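Local coordinates for AGR_L_2016p (Agrobacterium tumefaciens, PDB 2GVH), which probably hydrolyses the thioester bond of acyl-coenzyme A substrates, as a trimeric thioesterase whose chains each carry two hotdog domains, at residues 63-68 with 219-224; 164-169 with 175-180; 181-186 with 208-213. All blocks are in the same frame, centred on the assembly; numbering follows the deposited sequence.

Overall arrangement
Each chain joins two hotdog domains, and all three contacts involve the second. Interaction 1 ties the end of the first domain's helix 49-67 to strand 220-231. Interaction 2 lies about 14 Å away, centre to centre, and the two meet in the sheet, where V222 N reaches E164 O at 3.1 Å, a probable hydrogen bond. Interaction 3 is about 12 Å from interaction 2 by centres and shares helix 179-198 with it; G179 O approaches F212 CZ at 3.6 Å. Y185 of interaction 3 touches A224 of interaction 1, although the centres of these two interactions are about 20 Å apart. Interactions 2 and 3 both adjoin the second subunit, and interaction 2 supplies a sodium ligand.

Interaction 1: residues 63-68 with 219-224; sequences ATRFGR and GEIVEA
The guanidinium group of R65 has the terminal methyl of I221 over one face and the carboxylate of E223 at its edge. I221 CD1 is 3.6 Å from R65 NH2 and 3.9 Å from R65 CZ, an apolar cover for the flat, electron-poor group. At the edge, R65 NH2 donates to E223 OE1 at 2.7 Å, with an N-H...O angle of 151°. The acceptor lies close to the guanidinium plane, but the carboxylate plane is turned 78° from it, and NH2 arrives nearly along the C-O axis of OE1. The salt bridge is therefore made by one nitrogen and one oxygen rather than as a side-by-side pair.

Both partners reach out for it. E223 has CG anti to its backbone N (chi1 -176°) and runs on extended, while the R65 chain bends at chi3, and its side chain crosses those of I221 and E223 at about a right angle. Arginine suits this place because it combines length, a flat face for isoleucine and several N-H groups. R65 NH2 also pairs with E245 OE1, and the other oxygen of E245 takes R68; E223 OE2 in turn bridges to R252. Alternating charges in this network would probably favour the ionised forms of both acids in a largely buried setting. R68 lies beside R65, whose CA sits 3.7 Å above the plane of the R68 guanidinium, over its centre.

Strand alternation puts I221 and E223 on one side of the sheet and V222 on the other, where V222 touches Y185 of helix 179-198. I221 also packs on I165, and R65 on V163, both from strand 160-165, next to strand 220-231. The last turn of helix 49-67, from the first hotdog domain, is thus attached to the sheet face of the second that is turned away from helix 179-198.

Interaction 2: residues 164-169 with 175-180; sequences EIVFPD and GRMFGG. With NA (sodium ion), chain D.
The connection between the first strand of the second hotdog domain and its long helix folds back on itself, bringing V166 against M177. V166 CG2 lies 4.0 Å from the selenium of M177, a selenomethionine here, and V166 CG1 lies 4.1 Å from M177 CB. Extended throughout, with chi1 at -175° setting CG opposite the backbone N, the unbranched selenoether arm of M177 places CB beside one valine methyl and the selenium beside the other. A compact branched residue facing a long flexible one fills this buried corner, to which V222 of strand 220-231 also contributes.

Helix 179-198, the central helix that a hotdog sheet wraps around, starts immediately after this meeting point, with F178 at its N-cap position. The edge of the F178 ring faces the backbone of D169, where CE2 is 4.3 Å from D169 O. The same ring packs edge-to-face with F60 of the second subunit.

The CB of D169 points away from 175-180, and D169 OD2 binds the sodium ion at 2.2 Å. D169 OD2 of the second and third subunits binds the same ion, whose positive charge presumably offsets the mutual repulsion of three carboxylates at the trimer centre.

Interaction 3: residues 181-186 with 208-213; sequences EAIAYM and ERIDFA
A182 and I183, the helix residues that meet F212, both offer a carbonyl to the amide of M186: M186 N bonds to A182 O at 3.2 Å and only weakly to I183 O. The helix surface turned to 208-213 is apolar: A182, I183 and the selenomethionine M186. I183 CG1 comes in at the edge of the F212 ring, 3.8 Å from CZ, and the two side chains cross at about a right angle. On the same ring, A182 CB approaches CE1 obliquely at 4.0 Å; the small methyl lets an aromatic come near the helix. I210 CD1 meets I183 CG1 at 4.1 Å, and I210 CG2 lies over one face of F212, offset toward the rim.

I210 and F212 point to the helix from alternate positions, while D211 between them faces the other way and pairs weakly with R209. Here strand 202-211 is the edge of the domain's sheet within the chain, and I210 and D211 pair antiparallel with a strand of the second subunit. No hydrogen bond or salt bridge crosses between the segments, so this contact rests on apolar burial; the backbone bonds of 208-213 run within the sheet, to strand 252-264 and on to the second subunit.

Interaction 1: residues 63-68 with 219-224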
ATOM      1  N   ALA B  63      13.822  19.186  -3.183  1.00 57.99           N
ATOM      2  CA  ALA B  63      13.494  20.131  -4.225  1.00 57.83           C
ATOM      3  C   ALA B  63      12.317  21.013  -3.879  1.00 58.85           C
ATOM      4  O   ALA B  63      12.406  22.227  -3.998  1.00 60.52           O
ATOM      5  CB  ALA B  63      13.218  19.389  -5.502  1.00 57.68           C
ATOM      6  N   THR B  64      11.209  20.402  -3.460  1.00 62.34           N
ATOM      7  CA  THR B  64       9.980  21.148  -3.234  1.00 63.19           C
ATOM      8  C   THR B  64      10.143  22.107  -2.061  1.00 63.99           C
ATOM      9  O   THR B  64       9.626  23.213  -2.070  1.00 65.67           O
ATOM     10  CB  THR B  64       8.791  20.234  -3.021  1.00 64.06           C
ATOM     11  OG1 THR B  64       8.800  19.175  -4.002  1.00 66.98           O
ATOM     12  CG2 THR B  64       7.509  21.048  -3.154  1.00 63.45           C
ATOM     13  N   ARG B  65      10.898  21.685  -1.063  1.00 65.28           N
ATOM     14  CA  ARG B  65      11.162  22.512   0.097  1.00 65.69           C
ATOM     15  C   ARG B  65      12.012  23.678  -0.307  1.00 66.35           C
ATOM     16  O   ARG B  65      11.951  24.734   0.300  1.00 67.12           O
ATOM     17  CB  ARG B  65      11.945  21.739   1.146  1.00 65.71           C
ATOM     18  CG  ARG B  65      11.120  20.950   2.127  1.00 68.60           C
ATOM     19  CD  ARG B  65      12.039  20.367   3.190  1.00 69.89           C
ATOM     20  NE  ARG B  65      11.374  20.287   4.481  1.00 71.80           N
ATOM     21  CZ  ARG B  65      11.751  19.501   5.493  1.00 69.03           C
ATOM     22  NH1 ARG B  65      12.808  18.705   5.396  1.00 63.65           N
ATOM     23  NH2 ARG B  65      11.045  19.510   6.614  1.00 69.65           N
ATOM     24  N   PHE B  66      12.850  23.458  -1.306  1.00 65.37           N
ATOM     25  CA  PHE B  66      13.770  24.472  -1.710  1.00 63.98           C
ATOM     26  C   PHE B  66      13.051  25.542  -2.516  1.00 64.00           C
ATOM     27  O   PHE B  66      13.152  26.740  -2.206  1.00 63.35           O
ATOM     28  CB  PHE B  66      14.918  23.891  -2.533  1.00 64.16           C
ATOM     29  CG  PHE B  66      15.938  24.947  -2.959  1.00 64.00           C
ATOM     30  CD1 PHE B  66      16.865  25.434  -2.048  1.00 68.98           C
ATOM     31  CD2 PHE B  66      15.932  25.470  -4.252  1.00 62.22           C
ATOM     32  CE1 PHE B  66      17.801  26.413  -2.423  1.00 71.17           C
ATOM     33  CE2 PHE B  66      16.866  26.471  -4.650  1.00 63.68           C
ATOM     34  CZ  PHE B  66      17.795  26.940  -3.742  1.00 64.12           C
ATOM     35  N   GLY B  67      12.319  25.101  -3.546  1.00 63.72           N
ATOM     36  CA  GLY B  67      11.734  26.051  -4.505  1.00 63.48           C
ATOM     37  C   GLY B  67      10.280  26.353  -4.254  1.00 63.91           C
ATOM     38  O   GLY B  67       9.734  27.217  -4.894  1.00 61.58           O
ATOM     39  N   ARG B  68       9.650  25.595  -3.350  1.00 65.47           N
ATOM     40  CA  ARG B  68       8.259  25.817  -2.972  1.00 65.93           C
ATOM     41  C   ARG B  68       7.387  25.950  -4.224  1.00 66.28           C
ATOM     42  O   ARG B  68       6.742  26.987  -4.447  1.00 66.22           O
ATOM     43  CB  ARG B  68       8.149  27.071  -2.069  1.00 66.19           C
ATOM     44  CG  ARG B  68       8.910  26.997  -0.711  1.00 68.32           C
ATOM     45  CD  ARG B  68       8.365  25.885   0.172  1.00 69.04           C
ATOM     46  NE  ARG B  68       9.143  25.639   1.392  1.00 73.60           N
ATOM     47  CZ  ARG B  68       8.940  24.586   2.200  1.00 76.11           C
ATOM     48  NH1 ARG B  68       8.004  23.701   1.910  1.00 76.68           N
ATOM     49  NH2 ARG B  68       9.663  24.402   3.300  1.00 73.39           N
ATOM     50  N   GLY B 219      -1.739  17.349   1.210  1.00 82.59           N
ATOM     51  CA  GLY B 219      -0.639  18.023   0.496  1.00 80.98           C
ATOM     52  C   GLY B 219       0.578  18.371   1.355  1.00 80.79           C
ATOM     53  O   GLY B 219       1.324  19.338   1.058  1.00 80.55           O
ATOM     54  N   GLU B 220       0.791  17.594   2.420  1.00 76.95           N
ATOM     55  CA  GLU B 220       1.797  17.951   3.419  1.00 73.70           C
ATOM     56  C   GLU B 220       2.785  16.832   3.697  1.00 72.96           C
ATOM     57  O   GLU B 220       2.496  15.633   3.446  1.00 72.98           O
ATOM     58  CB  GLU B 220       1.131  18.376   4.742  1.00 73.19           C
ATOM     59  CG  GLU B 220       0.227  19.618   4.662  1.00 73.26           C
ATOM     60  CD  GLU B 220      -0.422  20.007   5.990  1.00 75.16           C
ATOM     61  OE1 GLU B 220      -0.572  19.155   6.895  1.00 76.70           O
ATOM     62  OE2 GLU B 220      -0.805  21.180   6.122  1.00 80.45           O
ATOM     63  N   ILE B 221       3.952  17.224   4.212  1.00 68.99           N
ATOM     64  CA  ILE B 221       4.852  16.231   4.787  1.00 67.60           C
ATOM     65  C   ILE B 221       4.744  16.210   6.298  1.00 66.53           C
ATOM     66  O   ILE B 221       4.459  17.239   6.905  1.00 66.80           O
ATOM     67  CB  ILE B 221       6.304  16.417   4.355  1.00 66.19           C
ATOM     68  CG1 ILE B 221       6.782  17.842   4.651  1.00 70.73           C
ATOM     69  CG2 ILE B 221       6.430  16.121   2.903  1.00 70.85           C
ATOM     70  CD1 ILE B 221       8.224  17.910   4.973  1.00 66.33           C
ATOM     71  N   VAL B 222       4.895  15.027   6.890  1.00 64.91           N
ATOM     72  CA  VAL B 222       5.125  14.929   8.316  1.00 64.02           C
ATOM     73  C   VAL B 222       6.638  14.983   8.567  1.00 63.39           C
ATOM     74  O   VAL B 222       7.432  14.545   7.734  1.00 63.95           O
ATOM     75  CB  VAL B 222       4.578  13.618   8.918  1.00 64.31           C
ATOM     76  CG1 VAL B 222       3.052  13.604   8.914  1.00 62.96           C
ATOM     77  CG2 VAL B 222       5.146  12.413   8.188  1.00 63.63           C
ATOM     78  N   GLU B 223       7.025  15.525   9.714  1.00 62.37           N
ATOM     79  CA  GLU B 223       8.405  15.473  10.179  1.00 62.44           C
ATOM     80  C   GLU B 223       8.449  14.996  11.612  1.00 60.29           C
ATOM     81  O   GLU B 223       7.924  15.656  12.484  1.00 59.97           O
ATOM     82  CB  GLU B 223       9.068  16.842  10.072  1.00 62.15           C
ATOM     83  CG  GLU B 223      10.508  16.828  10.447  1.00 67.04           C
ATOM     84  CD  GLU B 223      11.168  18.199  10.241  1.00 70.21           C
ATOM     85  OE1 GLU B 223      11.396  18.602   9.079  1.00 69.51           O
ATOM     86  OE2 GLU B 223      11.468  18.877  11.239  1.00 76.69           O
ATOM     87  N   ALA B 224       9.058  13.834  11.839  1.00 59.41           N
ATOM     88  CA  ALA B 224       9.175  13.283  13.195  1.00 59.80           C
ATOM     89  C   ALA B 224      10.550  13.487  13.794  1.00 61.76           C
ATOM     90  O   ALA B 224      11.542  13.337  13.100  1.00 64.64           O
ATOM     91  CB  ALA B 224       8.799  11.789  13.210  1.00 57.59           C
TER

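Interaction 2: residues 164-169 with 175-180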
ATOM      1  N   GLU B 164       8.371  12.253   5.650  1.00 67.26           N
ATOM      2  CA  GLU B 164       7.689  11.335   4.750  1.00 67.96           C
ATOM      3  C   GLU B 164       6.535  12.143   4.180  1.00 67.91           C
ATOM      4  O   GLU B 164       6.105  13.142   4.779  1.00 67.52           O
ATOM      5  CB  GLU B 164       7.163  10.097   5.496  1.00 66.61           C
ATOM      6  CG  GLU B 164       6.541   8.992   4.599  1.00 75.43           C
ATOM      7  CD  GLU B 164       7.306   8.718   3.292  1.00 72.40           C
ATOM      8  OE1 GLU B 164       7.169   9.505   2.329  1.00 73.26           O
ATOM      9  OE2 GLU B 164       8.036   7.712   3.231  1.00 74.37           O
ATOM     10  N   ILE B 165       6.032  11.728   3.030  1.00 69.21           N
ATOM     11  CA  ILE B 165       4.871  12.391   2.461  1.00 70.46           C
ATOM     12  C   ILE B 165       3.639  11.715   2.997  1.00 67.54           C
ATOM     13  O   ILE B 165       3.705  10.554   3.387  1.00 71.17           O
ATOM     14  CB  ILE B 165       4.893  12.289   0.958  1.00 72.97           C
ATOM     15  CG1 ILE B 165       5.931  13.255   0.426  1.00 76.01           C
ATOM     16  CG2 ILE B 165       3.546  12.662   0.361  1.00 78.75           C
ATOM     17  CD1 ILE B 165       6.471  12.833  -0.886  1.00 89.29           C
ATOM     18  N   VAL B 166       2.538  12.455   3.057  1.00 64.49           N
ATOM     19  CA  VAL B 166       1.229  11.931   3.416  1.00 61.78           C
ATOM     20  C   VAL B 166       0.557  11.344   2.161  1.00 64.19           C
ATOM     21  O   VAL B 166       0.315  12.043   1.180  1.00 63.91           O
ATOM     22  CB  VAL B 166       0.336  13.025   4.090  1.00 60.91           C
ATOM     23  CG1 VAL B 166      -1.085  12.510   4.394  1.00 60.14           C
ATOM     24  CG2 VAL B 166       0.948  13.513   5.381  1.00 59.58           C
ATOM     25  N   PHE B 167       0.285  10.047   2.181  1.00 66.89           N
ATOM     26  CA  PHE B 167      -0.267   9.371   0.997  1.00 68.67           C
ATOM     27  C   PHE B 167      -1.782   9.346   1.072  1.00 69.79           C
ATOM     28  O   PHE B 167      -2.346   9.304   2.167  1.00 70.80           O
ATOM     29  CB  PHE B 167       0.238   7.927   0.905  1.00 70.14           C
ATOM     30  CG  PHE B 167       1.711   7.808   0.648  1.00 75.75           C
ATOM     31  CD1 PHE B 167       2.257   8.135  -0.604  1.00 79.97           C
ATOM     32  CD2 PHE B 167       2.563   7.376   1.666  1.00 80.11           C
ATOM     33  CE1 PHE B 167       3.631   8.020  -0.840  1.00 82.83           C
ATOM     34  CE2 PHE B 167       3.931   7.270   1.455  1.00 80.16           C
ATOM     35  CZ  PHE B 167       4.471   7.583   0.191  1.00 84.78           C
ATOM     36  N   PRO B 168      -2.457   9.326  -0.091  1.00 71.02           N
ATOM     37  CA  PRO B 168      -3.936   9.196  -0.117  1.00 70.10           C
ATOM     38  C   PRO B 168      -4.456   8.049   0.778  1.00 69.96           C
ATOM     39  O   PRO B 168      -5.430   8.230   1.492  1.00 70.56           O
ATOM     40  CB  PRO B 168      -4.229   8.874  -1.583  1.00 69.14           C
ATOM     41  CG  PRO B 168      -3.066   9.452  -2.336  1.00 72.18           C
ATOM     42  CD  PRO B 168      -1.864   9.404  -1.445  1.00 68.43           C
ATOM     43  N   ASP B 169      -3.800   6.894   0.767  1.00 70.22           N
ATOM     44  CA  ASP B 169      -4.258   5.782   1.611  1.00 72.42           C
ATOM     45  C   ASP B 169      -4.224   6.096   3.086  1.00 72.58           C
ATOM     46  O   ASP B 169      -4.955   5.508   3.855  1.00 74.10           O
ATOM     47  CB  ASP B 169      -3.495   4.476   1.354  1.00 74.07           C
ATOM     48  CG  ASP B 169      -3.978   3.737   0.080  1.00 81.65           C
ATOM     49  OD1 ASP B 169      -4.933   4.182  -0.603  1.00 72.89           O
ATOM     50  OD2 ASP B 169      -3.367   2.703  -0.268  1.00 91.72           O
ATOM     51  N   GLY B 175      -9.762  14.591   3.332  1.00 71.94           N
ATOM     52  CA  GLY B 175      -8.353  14.952   3.038  1.00 70.44           C
ATOM     53  C   GLY B 175      -7.432  15.045   4.260  1.00 70.22           C
ATOM     54  O   GLY B 175      -6.393  15.713   4.222  1.00 71.16           O
ATOM     55  N   ARG B 176      -7.802  14.367   5.346  1.00 69.85           N
ATOM     56  CA  ARG B 176      -7.096  14.531   6.607  1.00 68.04           C
ATOM     57  C   ARG B 176      -6.434  13.226   6.933  1.00 67.40           C
ATOM     58  O   ARG B 176      -7.073  12.163   6.825  1.00 68.23           O
ATOM     59  CB  ARG B 176      -8.073  14.872   7.738  1.00 66.95           C
ATOM     60  CG  ARG B 176      -8.658  16.247   7.655  1.00 70.62           C
ATOM     61  CD  ARG B 176      -9.335  16.656   8.973  1.00 69.54           C
ATOM     62  NE  ARG B 176     -10.222  17.808   8.810  1.00 74.16           N
ATOM     63  CZ  ARG B 176     -11.549  17.724   8.717  1.00 76.19           C
ATOM     64  NH1 ARG B 176     -12.159  16.530   8.788  1.00 75.22           N
ATOM     65  NH2 ARG B 176     -12.271  18.833   8.572  1.00 73.94           N
HETATM   66  N   MSE B 177      -5.166  13.281   7.329  1.00 64.28           N
HETATM   67  CA  MSE B 177      -4.467  12.062   7.710  1.00 63.31           C
HETATM   68  C   MSE B 177      -5.153  11.470   8.946  1.00 64.60           C
HETATM   69  O   MSE B 177      -5.507  12.230   9.866  1.00 67.22           O
HETATM   70  CB  MSE B 177      -3.030  12.384   8.045  1.00 61.23           C
HETATM   71  CG  MSE B 177      -2.174  11.199   8.343  1.00 65.33           C
HETATM   72 SE   MSE B 177      -0.357  11.780   8.688  1.00 74.72          SE
HETATM   73  CE  MSE B 177       0.519  10.039   8.259  1.00 69.69           C
ATOM     74  N   PHE B 178      -5.394  10.160   8.958  1.00 62.14           N
ATOM     75  CA  PHE B 178      -5.870   9.504  10.161  1.00 62.60           C
ATOM     76  C   PHE B 178      -4.808   9.680  11.209  1.00 63.77           C
ATOM     77  O   PHE B 178      -3.614   9.500  10.919  1.00 65.78           O
ATOM     78  CB  PHE B 178      -6.066   7.992   9.948  1.00 60.89           C
ATOM     79  CG  PHE B 178      -7.131   7.670   8.957  1.00 60.93           C
ATOM     80  CD1 PHE B 178      -8.483   7.798   9.302  1.00 59.56           C
ATOM     81  CD2 PHE B 178      -6.808   7.247   7.671  1.00 58.51           C
ATOM     82  CE1 PHE B 178      -9.484   7.528   8.354  1.00 63.92           C
ATOM     83  CE2 PHE B 178      -7.805   6.979   6.725  1.00 62.22           C
ATOM     84  CZ  PHE B 178      -9.147   7.109   7.067  1.00 57.34           C
ATOM     85  N   GLY B 179      -5.232   9.986  12.430  1.00 60.14           N
ATOM     86  CA  GLY B 179      -4.292  10.246  13.519  1.00 59.89           C
ATOM     87  C   GLY B 179      -3.584   8.937  13.823  1.00 64.57           C
ATOM     88  O   GLY B 179      -2.412   8.925  14.276  1.00 66.58           O
ATOM     89  N   GLY B 180      -4.269   7.815  13.598  1.00 61.50           N
ATOM     90  CA  GLY B 180      -3.604   6.567  13.828  1.00 63.68           C
ATOM     91  C   GLY B 180      -2.415   6.432  12.906  1.00 64.91           C
ATOM     92  O   GLY B 180      -1.423   5.753  13.205  1.00 67.08           O
TER
HETATM   93 NA    NA D 277      -1.542   1.722  -1.045  1.00 81.38          NA

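Interaction 3: residues 181-186 with 208-213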
ATOM      1  N   GLU B 181      -2.485   7.105  11.775  1.00 64.20           N
ATOM      2  CA  GLU B 181      -1.446   6.908  10.805  1.00 64.02           C
ATOM      3  C   GLU B 181      -0.295   7.866  11.123  1.00 61.57           C
ATOM      4  O   GLU B 181       0.842   7.582  10.874  1.00 63.12           O
ATOM      5  CB  GLU B 181      -2.029   7.037   9.403  1.00 62.29           C
ATOM      6  CG  GLU B 181      -1.263   6.269   8.408  1.00 72.56           C
ATOM      7  CD  GLU B 181      -1.855   4.933   8.185  1.00 78.63           C
ATOM      8  OE1 GLU B 181      -3.080   4.828   8.307  1.00 78.90           O
ATOM      9  OE2 GLU B 181      -1.111   3.980   7.905  1.00 86.71           O
ATOM     10  N   ALA B 182      -0.619   8.977  11.749  1.00 61.96           N
ATOM     11  CA  ALA B 182       0.374   9.862  12.286  1.00 60.58           C
ATOM     12  C   ALA B 182       1.057   9.236  13.476  1.00 61.52           C
ATOM     13  O   ALA B 182       2.265   9.449  13.707  1.00 60.86           O
ATOM     14  CB  ALA B 182      -0.259  11.155  12.670  1.00 60.53           C
ATOM     15  N   ILE B 183       0.295   8.459  14.256  1.00 62.57           N
ATOM     16  CA  ILE B 183       0.851   7.849  15.439  1.00 62.64           C
ATOM     17  C   ILE B 183       1.879   6.836  14.969  1.00 64.45           C
ATOM     18  O   ILE B 183       2.979   6.762  15.520  1.00 67.83           O
ATOM     19  CB  ILE B 183      -0.235   7.198  16.297  1.00 65.29           C
ATOM     20  CG1 ILE B 183      -0.931   8.236  17.177  1.00 65.72           C
ATOM     21  CG2 ILE B 183       0.322   6.088  17.257  1.00 61.28           C
ATOM     22  CD1 ILE B 183      -2.282   7.731  17.672  1.00 64.41           C
ATOM     23  N   ALA B 184       1.541   6.095  13.922  1.00 64.10           N
ATOM     24  CA  ALA B 184       2.398   4.983  13.474  1.00 64.54           C
ATOM     25  C   ALA B 184       3.722   5.554  12.969  1.00 63.87           C
ATOM     26  O   ALA B 184       4.771   5.013  13.213  1.00 64.99           O
ATOM     27  CB  ALA B 184       1.718   4.166  12.411  1.00 63.46           C
ATOM     28  N   TYR B 185       3.679   6.697  12.326  1.00 64.00           N
ATOM     29  CA  TYR B 185       4.910   7.326  11.913  1.00 63.65           C
ATOM     30  C   TYR B 185       5.735   7.706  13.149  1.00 65.00           C
ATOM     31  O   TYR B 185       6.954   7.533  13.172  1.00 66.75           O
ATOM     32  CB  TYR B 185       4.639   8.502  10.985  1.00 61.03           C
ATOM     33  CG  TYR B 185       5.893   9.058  10.357  1.00 63.72           C
ATOM     34  CD1 TYR B 185       6.556   8.372   9.331  1.00 62.90           C
ATOM     35  CD2 TYR B 185       6.445  10.250  10.807  1.00 64.77           C
ATOM     36  CE1 TYR B 185       7.743   8.869   8.750  1.00 63.38           C
ATOM     37  CE2 TYR B 185       7.612  10.748  10.244  1.00 67.22           C
ATOM     38  CZ  TYR B 185       8.265  10.068   9.232  1.00 67.07           C
ATOM     39  OH  TYR B 185       9.436  10.633   8.709  1.00 67.78           O
HETATM   40  N   MSE B 186       5.077   8.105  14.219  1.00 65.34           N
HETATM   41  CA  MSE B 186       5.822   8.524  15.372  1.00 68.01           C
HETATM   42  C   MSE B 186       6.492   7.332  15.977  1.00 68.80           C
HETATM   43  O   MSE B 186       7.605   7.425  16.464  1.00 72.01           O
HETATM   44  CB  MSE B 186       4.923   9.197  16.390  1.00 67.49           C
HETATM   45  CG  MSE B 186       4.373  10.488  15.918  1.00 71.77           C
HETATM   46 SE   MSE B 186       2.963  11.066  17.138  1.00 80.62          SE
HETATM   47  CE  MSE B 186       4.081  12.020  18.451  1.00 75.68           C
ATOM     48  N   GLU B 208       2.347   6.584  25.681  1.00 65.17           N
ATOM     49  CA  GLU B 208       1.625   7.464  26.584  1.00 64.29           C
ATOM     50  C   GLU B 208       0.519   8.203  25.842  1.00 65.01           C
ATOM     51  O   GLU B 208       0.380   8.080  24.626  1.00 63.97           O
ATOM     52  CB  GLU B 208       2.597   8.460  27.233  1.00 66.81           C
ATOM     53  CG  GLU B 208       3.625   7.785  28.168  1.00 71.41           C
ATOM     54  CD  GLU B 208       2.948   6.797  29.153  1.00 78.76           C
ATOM     55  OE1 GLU B 208       2.083   7.230  29.947  1.00 81.87           O
ATOM     56  OE2 GLU B 208       3.253   5.585  29.123  1.00 80.17           O
ATOM     57  N   ARG B 209      -0.289   8.940  26.596  1.00 67.16           N
ATOM     58  CA  ARG B 209      -1.309   9.813  26.035  1.00 69.13           C
ATOM     59  C   ARG B 209      -0.694  10.666  24.934  1.00 68.37           C
ATOM     60  O   ARG B 209       0.384  11.215  25.109  1.00 69.55           O
ATOM     61  CB  ARG B 209      -1.911  10.704  27.131  1.00 70.81           C
ATOM     62  CG  ARG B 209      -3.148  11.486  26.681  1.00 74.78           C
ATOM     63  CD  ARG B 209      -3.533  12.555  27.685  1.00 72.54           C
ATOM     64  NE  ARG B 209      -4.698  13.315  27.236  1.00 84.13           N
ATOM     65  CZ  ARG B 209      -5.964  12.875  27.243  1.00 89.66           C
ATOM     66  NH1 ARG B 209      -6.283  11.638  27.668  1.00 89.98           N
ATOM     67  NH2 ARG B 209      -6.935  13.689  26.820  1.00 88.68           N
ATOM     68  N   ILE B 210      -1.364  10.726  23.788  1.00 67.74           N
ATOM     69  CA  ILE B 210      -0.952  11.601  22.702  1.00 67.20           C
ATOM     70  C   ILE B 210      -2.111  12.497  22.359  1.00 66.70           C
ATOM     71  O   ILE B 210      -3.200  11.981  22.055  1.00 66.74           O
ATOM     72  CB  ILE B 210      -0.573  10.797  21.444  1.00 68.82           C
ATOM     73  CG1 ILE B 210       0.665   9.954  21.728  1.00 67.68           C
ATOM     74  CG2 ILE B 210      -0.282  11.748  20.271  1.00 68.15           C
ATOM     75  CD1 ILE B 210       0.960   8.993  20.682  1.00 65.70           C
ATOM     76  N   ASP B 211      -1.873  13.814  22.439  1.00 66.94           N
ATOM     77  CA  ASP B 211      -2.843  14.852  22.057  1.00 66.77           C
ATOM     78  C   ASP B 211      -2.465  15.480  20.743  1.00 64.57           C
ATOM     79  O   ASP B 211      -1.304  15.776  20.528  1.00 65.37           O
ATOM     80  CB  ASP B 211      -2.925  15.937  23.129  1.00 68.69           C
ATOM     81  CG  ASP B 211      -3.548  15.428  24.427  1.00 73.85           C
ATOM     82  OD1 ASP B 211      -4.701  14.932  24.390  1.00 78.40           O
ATOM     83  OD2 ASP B 211      -2.890  15.525  25.484  1.00 79.11           O
ATOM     84  N   PHE B 212      -3.438  15.675  19.863  1.00 63.86           N
ATOM     85  CA  PHE B 212      -3.180  16.244  18.550  1.00 62.97           C
ATOM     86  C   PHE B 212      -3.596  17.683  18.519  1.00 63.05           C
ATOM     87  O   PHE B 212      -4.731  17.975  18.840  1.00 63.60           O
ATOM     88  CB  PHE B 212      -3.948  15.495  17.477  1.00 62.90           C
ATOM     89  CG  PHE B 212      -3.376  14.180  17.152  1.00 65.19           C
ATOM     90  CD1 PHE B 212      -2.347  14.077  16.235  1.00 67.60           C
ATOM     91  CD2 PHE B 212      -3.873  13.015  17.745  1.00 65.67           C
ATOM     92  CE1 PHE B 212      -1.814  12.819  15.917  1.00 67.45           C
ATOM     93  CE2 PHE B 212      -3.344  11.780  17.437  1.00 66.29           C
ATOM     94  CZ  PHE B 212      -2.309  11.679  16.532  1.00 65.09           C
ATOM     95  N   ALA B 213      -2.697  18.576  18.108  1.00 62.98           N
ATOM     96  CA  ALA B 213      -3.018  20.025  18.121  1.00 64.78           C
ATOM     97  C   ALA B 213      -3.780  20.445  16.883  1.00 66.73           C
ATOM     98  O   ALA B 213      -4.690  21.234  16.972  1.00 67.44           O
ATOM     99  CB  ALA B 213      -1.772  20.889  18.300  1.00 62.54           C
TER